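Local coordinates for protein Poly(A) ribonuclease pop2 (Schizosaccharomyces pombe, PDB 2P51) that catalyses the 3'-to-5' exonucleolytic removal of poly(A) tails from mRNA as the metal-dependent deadenylase subunit of the CCR4-NOT complex, at residues I206-I209 with M210-L214. Sequence-based numbering, arbitrary orientation.
Sequences IKYI and MKSVL
Tyr208 extends its ring past Ser212 and Val213 on a short two-turn helix that follows the edge strand 203-205 of the DEDD nuclease fold and widens into a pi-type turn at its end. With CG anti to the backbone N (chi1 172°), the ring reaches along the helix toward its C-terminal end. Both neighbours come obliquely from one side of the ring plane: the serine lies near the CD1 edge, Tyr208 CD1 being 3.6 Å from Ser212 CB, and the valine near CE2, Tyr208 CE2 standing 3.7 Å from Val213 CG2. The backbone bonding shifts along the same helix: Met210 N and Lys211 N bond one turn back to Ile206 O and Lys207 O, whereas Val213 N is directed at Tyr208 O (3.2 Å), with only a weak bond to that oxygen from Ser212 N.

On the buried side, Ile206 and Met210 run alongside each other, Ile206 CG2 against Met210 CG at 3.9 Å, and both pack on helix 238-257. Lys207 and Lys211 also lie side by side, their aliphatic parts touching while the NZ atoms stay 6.0 Å apart. Each has its own partner: Lys207 the ring of Tyr270, through a cation-pi contact, and Lys211 NZ the Ser217 OG. The wide turn closes where Leu214 N bonds Ile209 O at 2.9 Å and the leucine lies beside the isoleucine, Leu214 CD1 4.0 Å from Ile209 CG2.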
ATOM      1  N   ILE A 206       2.768  10.430   1.007  1.00 11.84           N
ATOM      2  CA  ILE A 206       1.953  11.662   1.050  1.00 13.05           C
ATOM      3  C   ILE A 206       1.795  12.159   2.491  1.00 11.83           C
ATOM      4  O   ILE A 206       1.638  13.365   2.671  1.00 15.84           O
ATOM      5  CB  ILE A 206       0.575  11.405   0.412  1.00 14.15           C
ATOM      6  CG1 ILE A 206       0.688  11.128  -1.089  1.00 15.26           C
ATOM      7  CG2 ILE A 206      -0.433  12.529   0.678  1.00 17.59           C
ATOM      8  CD1 ILE A 206      -0.641  10.642  -1.684  1.00 18.78           C
ATOM      9  N   LYS A 207       1.797  11.252   3.479  1.00 13.03           N
ATOM     10  CA  LYS A 207       1.703  11.717   4.867  1.00 13.19           C
ATOM     11  C   LYS A 207       2.952  12.486   5.281  1.00 13.69           C
ATOM     12  O   LYS A 207       2.895  13.505   5.998  1.00 14.79           O
ATOM     13  CB  LYS A 207       1.538  10.548   5.848  1.00 15.29           C
ATOM     14  CG  LYS A 207       1.381  10.996   7.315  1.00 17.94           C
ATOM     15  CD  LYS A 207       0.006  11.488   7.670  1.00 19.89           C
ATOM     16  CE  LYS A 207      -0.005  11.964   9.141  1.00 16.36           C
ATOM     17  NZ  LYS A 207      -1.268  12.728   9.373  1.00 16.75           N
ATOM     18  N   TYR A 208       4.106  11.976   4.847  1.00 12.67           N
ATOM     19  CA  TYR A 208       5.319  12.724   5.107  1.00 13.53           C
ATOM     20  C   TYR A 208       5.234  14.103   4.441  1.00 13.53           C
ATOM     21  O   TYR A 208       5.559  15.137   5.010  1.00 15.31           O
ATOM     22  CB  TYR A 208       6.552  11.958   4.569  1.00 15.21           C
ATOM     23  CG  TYR A 208       7.823  12.791   4.655  1.00 15.36           C
ATOM     24  CD1 TYR A 208       8.513  12.856   5.874  1.00 17.94           C
ATOM     25  CD2 TYR A 208       8.348  13.507   3.560  1.00 16.46           C
ATOM     26  CE1 TYR A 208       9.668  13.611   5.959  1.00 17.87           C
ATOM     27  CE2 TYR A 208       9.502  14.265   3.662  1.00 18.39           C
ATOM     28  CZ  TYR A 208      10.157  14.307   4.878  1.00 19.12           C
ATOM     29  OH  TYR A 208      11.305  15.040   5.025  1.00 26.21           O
ATOM     30  N   ILE A 209       4.817  14.132   3.169  1.00 13.26           N
ATOM     31  CA  ILE A 209       4.739  15.404   2.448  1.00 13.82           C
ATOM     32  C   ILE A 209       3.744  16.345   3.131  1.00 13.18           C
ATOM     33  O   ILE A 209       4.095  17.515   3.410  1.00 15.01           O
ATOM     34  CB  ILE A 209       4.360  15.170   0.972  1.00 14.20           C
ATOM     35  CG1 ILE A 209       5.359  14.305   0.227  1.00 13.39           C
ATOM     36  CG2 ILE A 209       4.174  16.544   0.304  1.00 15.10           C
ATOM     37  CD1 ILE A 209       4.966  13.915  -1.193  1.00 15.85           C
ATOM     38  N   MET A 210       2.529  15.851   3.423  1.00 14.00           N
ATOM     39  CA  MET A 210       1.497  16.751   3.934  1.00 13.88           C
ATOM     40  C   MET A 210       1.806  17.138   5.370  1.00 14.05           C
ATOM     41  O   MET A 210       1.738  18.347   5.664  1.00 16.41           O
ATOM     42  CB  MET A 210       0.081  16.163   3.836  1.00 14.56           C
ATOM     43  CG  MET A 210      -0.338  16.002   2.370  1.00 15.78           C
ATOM     44  SD  MET A 210      -0.635  17.643   1.655  1.00 20.45           S
ATOM     45  CE  MET A 210      -2.300  17.935   2.287  1.00 24.73           C
ATOM     46  N   LYS A 211       2.093  16.210   6.255  1.00 14.63           N
ATOM     47  CA  LYS A 211       2.277  16.604   7.662  1.00 16.14           C
ATOM     48  C   LYS A 211       3.691  17.087   7.916  1.00 15.78           C
ATOM     49  O   LYS A 211       3.845  18.194   8.434  1.00 18.34           O
ATOM     50  CB  LYS A 211       1.971  15.451   8.613  1.00 17.81           C
ATOM     51  CG  LYS A 211       2.163  15.927  10.080  1.00 23.29           C
ATOM     52  CD  LYS A 211       1.767  14.966  11.114  1.00 29.74           C
ATOM     53  CE  LYS A 211       1.977  15.506  12.533  1.00 31.40           C
ATOM     54  NZ  LYS A 211       1.443  16.873  12.722  1.00 28.63           N
ATOM     55  N   SER A 212       4.713  16.307   7.600  1.00 16.01           N
ATOM     56  CA  SER A 212       6.071  16.683   8.013  1.00 18.08           C
ATOM     57  C   SER A 212       6.609  17.912   7.283  1.00 17.94           C
ATOM     58  O   SER A 212       7.340  18.712   7.886  1.00 23.68           O
ATOM     59  CB  SER A 212       7.033  15.496   7.831  1.00 17.30           C
ATOM     60  OG  SER A 212       6.579  14.411   8.644  1.00 19.52           O
ATOM     61  N   VAL A 213       6.248  18.071   5.989  1.00 15.73           N
ATOM     62  CA  VAL A 213       6.727  19.231   5.283  1.00 16.98           C
ATOM     63  C   VAL A 213       5.699  20.329   5.237  1.00 16.55           C
ATOM     64  O   VAL A 213       5.998  21.503   5.535  1.00 22.18           O
ATOM     65  CB  VAL A 213       7.135  18.823   3.866  1.00 16.70           C
ATOM     66  CG1 VAL A 213       7.648  20.091   3.143  1.00 22.93           C
ATOM     67  CG2 VAL A 213       8.170  17.721   3.917  1.00 20.43           C
ATOM     68  N   LEU A 214       4.459  20.019   4.866  1.00 15.17           N
ATOM     69  CA  LEU A 214       3.468  21.089   4.647  1.00 15.97           C
ATOM     70  C   LEU A 214       2.633  21.408   5.894  1.00 17.41           C
ATOM     71  O   LEU A 214       1.777  22.302   5.827  1.00 17.21           O
ATOM     72  CB  LEU A 214       2.562  20.712   3.472  1.00 15.29           C
ATOM     73  CG  LEU A 214       3.309  20.398   2.156  1.00 15.66           C
ATOM     74  CD1 LEU A 214       2.334  20.054   1.052  1.00 17.52           C
ATOM     75  CD2 LEU A 214       4.183  21.584   1.719  1.00 18.87           C
TER